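Local structure of DUF3120 domain-containing protein (Bordetella pertussis, 6RGN) at residues Arg79-Asp84 with Arg100-Ala105. The protein is a type III secretion effector of the BteA family, and this N-terminal domain probably targets it to host membranes by binding the phosphoinositide PIP2. Sequence-based numbering, arbitrary orientation.
Sequences REVKHD and RDLEVA. With NA (sodium ion), chain F.
V81 and D84 on one helix meet L102 and A105 on the next where segments 79-84 and 100-105 pack almost antiparallel, their axes 158° apart in direction and 9.0 Å apart at closest approach, with V81 set against A105 and D84 against L102. The small methyl of A105 lets the backbones come near each other. With CG1 of V81 anti to the backbone N (chi1 165°), CG2 lies anti to the carbonyl carbon and meets A105, 3.5 Å from its O. From the same helix, one turn on, D84 reaches the A105 methyl, with OD2 of D84 3.3 Å from CB of A105. The D84 carboxylate is thus largely buried between the helices. Its OD2 is also 3.4 Å from O of D101, an encounter of two acceptors that brings no bond; with OD2 of D101 5.6 Å from OD1 of D84, this would tend to raise the pKa of D84. The aliphatic part of D84 is better matched, its CB sitting 4.0 Å from CD1 of L102. That same CD1 spans the step between D84 and V81, 4.3 Å from CG1 of V81. On the outer side of its helix, E103 turns away from the interface and coordinates a sodium ion through OE2 at 2.8 Å, an oxygen that also accepts a hydrogen bond from N107. The contact joins helix 76-90 to helix 96-112 as an antiparallel helical hairpin within this all-helical domain; V81 packs further onto L106 and W109 of helix 96-112 and onto F62 of helix 61-65, while L102 touches L55 in a loop.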
ATOM      1  N   ARG A  79       4.642   5.172  -7.569  1.00 17.78           N
ATOM      2  CA  ARG A  79       4.071   6.478  -7.118  1.00 19.82           C
ATOM      3  C   ARG A  79       2.545   6.350  -6.962  1.00 18.78           C
ATOM      4  O   ARG A  79       2.013   6.842  -5.998  1.00 17.50           O
ATOM      5  CB  ARG A  79       4.331   7.608  -8.104  1.00 23.77           C
ATOM      6  CG  ARG A  79       5.775   8.073  -8.129  1.00 27.27           C
ATOM      7  CD  ARG A  79       5.832   9.280  -9.059  1.00 32.21           C
ATOM      8  NE  ARG A  79       6.870   8.966 -10.012  1.00 36.61           N
ATOM      9  CZ  ARG A  79       6.739   8.953 -11.347  1.00 41.03           C
ATOM     10  NH1 ARG A  79       7.797   8.617 -12.072  1.00 43.89           N
ATOM     11  NH2 ARG A  79       5.594   9.253 -11.957  1.00 40.98           N
ATOM     12  N   GLU A  80       1.887   5.596  -7.844  1.00 18.83           N
ATOM     13  CA  GLU A  80       0.423   5.363  -7.719  0.50 18.61           C
ATOM     14  C   GLU A  80       0.131   4.517  -6.479  1.00 17.22           C
ATOM     15  O   GLU A  80      -0.867   4.772  -5.811  1.00 16.98           O
ATOM     16  CB  GLU A  80      -0.195   4.658  -8.924  0.50 19.17           C
ATOM     17  CG  GLU A  80      -1.720   4.766  -8.915  0.50 19.85           C
ATOM     18  CD  GLU A  80      -2.158   6.211  -9.090  0.50 22.15           C
ATOM     19  OE1 GLU A  80      -1.598   6.854  -9.994  0.50 23.60           O
ATOM     20  OE2 GLU A  80      -3.011   6.715  -8.286  0.50 22.39           O
ATOM     21  N   VAL A  81       0.945   3.512  -6.188  1.00 15.70           N
ATOM     22  CA  VAL A  81       0.767   2.737  -4.945  1.00 14.19           C
ATOM     23  C   VAL A  81       0.838   3.672  -3.742  1.00 14.87           C
ATOM     24  O   VAL A  81      -0.023   3.509  -2.834  1.00 13.81           O
ATOM     25  CB  VAL A  81       1.794   1.611  -4.798  1.00 13.24           C
ATOM     26  CG1 VAL A  81       1.803   1.090  -3.388  1.00 12.46           C
ATOM     27  CG2 VAL A  81       1.516   0.526  -5.826  1.00 13.03           C
ATOM     28  N   LYS A  82       1.897   4.473  -3.648  1.00 15.24           N
ATOM     29  CA  LYS A  82       2.091   5.342  -2.455  1.00 16.43           C
ATOM     30  C   LYS A  82       0.916   6.308  -2.337  1.00 16.62           C
ATOM     31  O   LYS A  82       0.343   6.452  -1.213  1.00 16.44           O
ATOM     32  CB  LYS A  82       3.409   6.127  -2.500  1.00 18.36           C
ATOM     33  CG  LYS A  82       4.637   5.241  -2.616  1.00 19.02           C
ATOM     34  CD  LYS A  82       5.930   6.008  -2.471  1.00 21.46           C
ATOM     35  CE  LYS A  82       6.150   7.015  -3.562  1.00 24.28           C
ATOM     36  NZ  LYS A  82       7.407   7.780  -3.348  1.00 26.91           N
ATOM     37  N   HIS A  83       0.500   6.853  -3.470  1.00 16.43           N
ATOM     38  CA  HIS A  83      -0.629   7.798  -3.480  1.00 17.30           C
ATOM     39  C   HIS A  83      -1.895   7.083  -2.982  1.00 16.26           C
ATOM     40  O   HIS A  83      -2.696   7.706  -2.275  1.00 16.72           O
ATOM     41  CB  HIS A  83      -0.818   8.403  -4.869  1.00 18.10           C
ATOM     42  CG  HIS A  83      -2.107   9.130  -4.939  1.00 18.84           C
ATOM     43  ND1 HIS A  83      -2.241  10.438  -4.580  1.00 20.96           N
ATOM     44  CD2 HIS A  83      -3.331   8.696  -5.304  1.00 18.69           C
ATOM     45  CE1 HIS A  83      -3.506  10.814  -4.733  1.00 21.73           C
ATOM     46  NE2 HIS A  83      -4.199   9.746  -5.155  1.00 20.34           N
ATOM     47  N   ASP A  84      -2.145   5.877  -3.446  1.00 15.47           N
ATOM     48  CA  ASP A  84      -3.338   5.120  -3.012  1.00 15.15           C
ATOM     49  C   ASP A  84      -3.307   4.772  -1.509  1.00 14.75           C
ATOM     50  O   ASP A  84      -4.395   4.730  -0.890  1.00 14.86           O
ATOM     51  CB  ASP A  84      -3.469   3.863  -3.839  1.00 14.73           C
ATOM     52  CG  ASP A  84      -3.899   4.125  -5.286  1.00 15.44           C
ATOM     53  OD1 ASP A  84      -4.223   5.269  -5.613  1.00 16.41           O
ATOM     54  OD2 ASP A  84      -3.923   3.135  -6.065  1.00 16.28           O
ATOM     55  N   ARG A 100      -9.740  -1.214  -2.607  1.00 17.52           N
ATOM     56  CA  ARG A 100      -9.686  -1.996  -3.867  1.00 18.55           C
ATOM     57  C   ARG A 100      -8.644  -1.387  -4.817  1.00 18.14           C
ATOM     58  O   ARG A 100      -7.799  -2.144  -5.325  1.00 17.24           O
ATOM     59  CB  ARG A 100     -11.075  -2.107  -4.486  1.00 20.59           C
ATOM     60  CG  ARG A 100     -11.926  -3.131  -3.743  1.00 22.28           C
ATOM     61  CD  ARG A 100     -13.289  -3.420  -4.338  1.00 25.09           C
ATOM     62  NE  ARG A 100     -14.002  -4.442  -3.567  1.00 26.84           N
ATOM     63  CZ  ARG A 100     -15.270  -4.730  -3.784  1.00 30.50           C
ATOM     64  NH1 ARG A 100     -15.893  -4.171  -4.808  1.00 32.05           N
ATOM     65  NH2 ARG A 100     -15.882  -5.672  -3.084  1.00 32.92           N
ATOM     66  N   ASP A 101      -8.646  -0.080  -4.982  1.00 18.25           N
ATOM     67  CA  ASP A 101      -7.726   0.581  -5.931  1.00 18.61           C
ATOM     68  C   ASP A 101      -6.298   0.305  -5.488  1.00 16.39           C
ATOM     69  O   ASP A 101      -5.427   0.116  -6.385  1.00 15.47           O
ATOM     70  CB  ASP A 101      -7.897   2.091  -5.984  1.00 20.24           C
ATOM     71  CG  ASP A 101      -9.249   2.566  -6.450  1.00 23.31           C
ATOM     72  OD1 ASP A 101      -9.934   1.803  -7.153  1.00 25.99           O
ATOM     73  OD2 ASP A 101      -9.607   3.775  -6.117  1.00 25.55           O
ATOM     74  N   LEU A 102      -6.042   0.414  -4.168  1.00 15.28           N
ATOM     75  CA  LEU A 102      -4.701   0.131  -3.630  1.00 14.76           C
ATOM     76  C   LEU A 102      -4.278  -1.309  -3.959  1.00 14.18           C
ATOM     77  O   LEU A 102      -3.120  -1.559  -4.362  1.00 13.00           O
ATOM     78  CB  LEU A 102      -4.694   0.361  -2.122  1.00 14.73           C
ATOM     79  CG  LEU A 102      -3.427  -0.123  -1.460  1.00 14.32           C
ATOM     80  CD1 LEU A 102      -2.220   0.524  -2.133  1.00 14.57           C
ATOM     81  CD2 LEU A 102      -3.475   0.200   0.043  1.00 15.55           C
ATOM     82  N   GLU A 103      -5.175  -2.253  -3.809  1.00 14.77           N
ATOM     83  CA  GLU A 103      -4.861  -3.675  -4.044  1.00 15.02           C
ATOM     84  C   GLU A 103      -4.515  -3.898  -5.533  1.00 15.00           C
ATOM     85  O   GLU A 103      -3.466  -4.551  -5.802  1.00 14.37           O
ATOM     86  CB  GLU A 103      -6.052  -4.518  -3.575  1.00 16.47           C
ATOM     87  CG  GLU A 103      -5.686  -5.974  -3.555  1.00 17.51           C
ATOM     88  CD  GLU A 103      -5.747  -6.709  -4.871  1.00 18.66           C
ATOM     89  OE1 GLU A 103      -6.630  -6.363  -5.710  1.00 19.09           O
ATOM     90  OE2 GLU A 103      -5.001  -7.745  -4.994  1.00 19.98           O
ATOM     91  N   VAL A 104      -5.292  -3.317  -6.442  1.00 15.46           N
ATOM     92  CA  VAL A 104      -5.081  -3.386  -7.919  1.00 16.46           C
ATOM     93  C   VAL A 104      -3.718  -2.721  -8.256  1.00 15.93           C
ATOM     94  O   VAL A 104      -2.949  -3.270  -9.087  1.00 16.91           O
ATOM     95  CB  VAL A 104      -6.311  -2.789  -8.629  1.00 17.71           C
ATOM     96  CG1 VAL A 104      -6.091  -2.597 -10.102  1.00 18.81           C
ATOM     97  CG2 VAL A 104      -7.574  -3.635  -8.401  1.00 18.42           C
ATOM     98  N   ALA A 105      -3.410  -1.603  -7.612  1.00 14.73           N
ATOM     99  CA  ALA A 105      -2.201  -0.788  -7.851  1.00 14.25           C
ATOM    100  C   ALA A 105      -0.962  -1.576  -7.417  1.00 13.40           C
ATOM    101  O   ALA A 105      -0.000  -1.588  -8.180  1.00 14.18           O
ATOM    102  CB  ALA A 105      -2.280   0.488  -7.090  1.00 14.78           C
TER
HETATM  103 NA    NA F 205      -3.542  -9.335  -3.183  0.50 28.82          NA
HETATM  104  O   HOH W   1      -2.306  -6.958  -3.955  1.00 22.50           O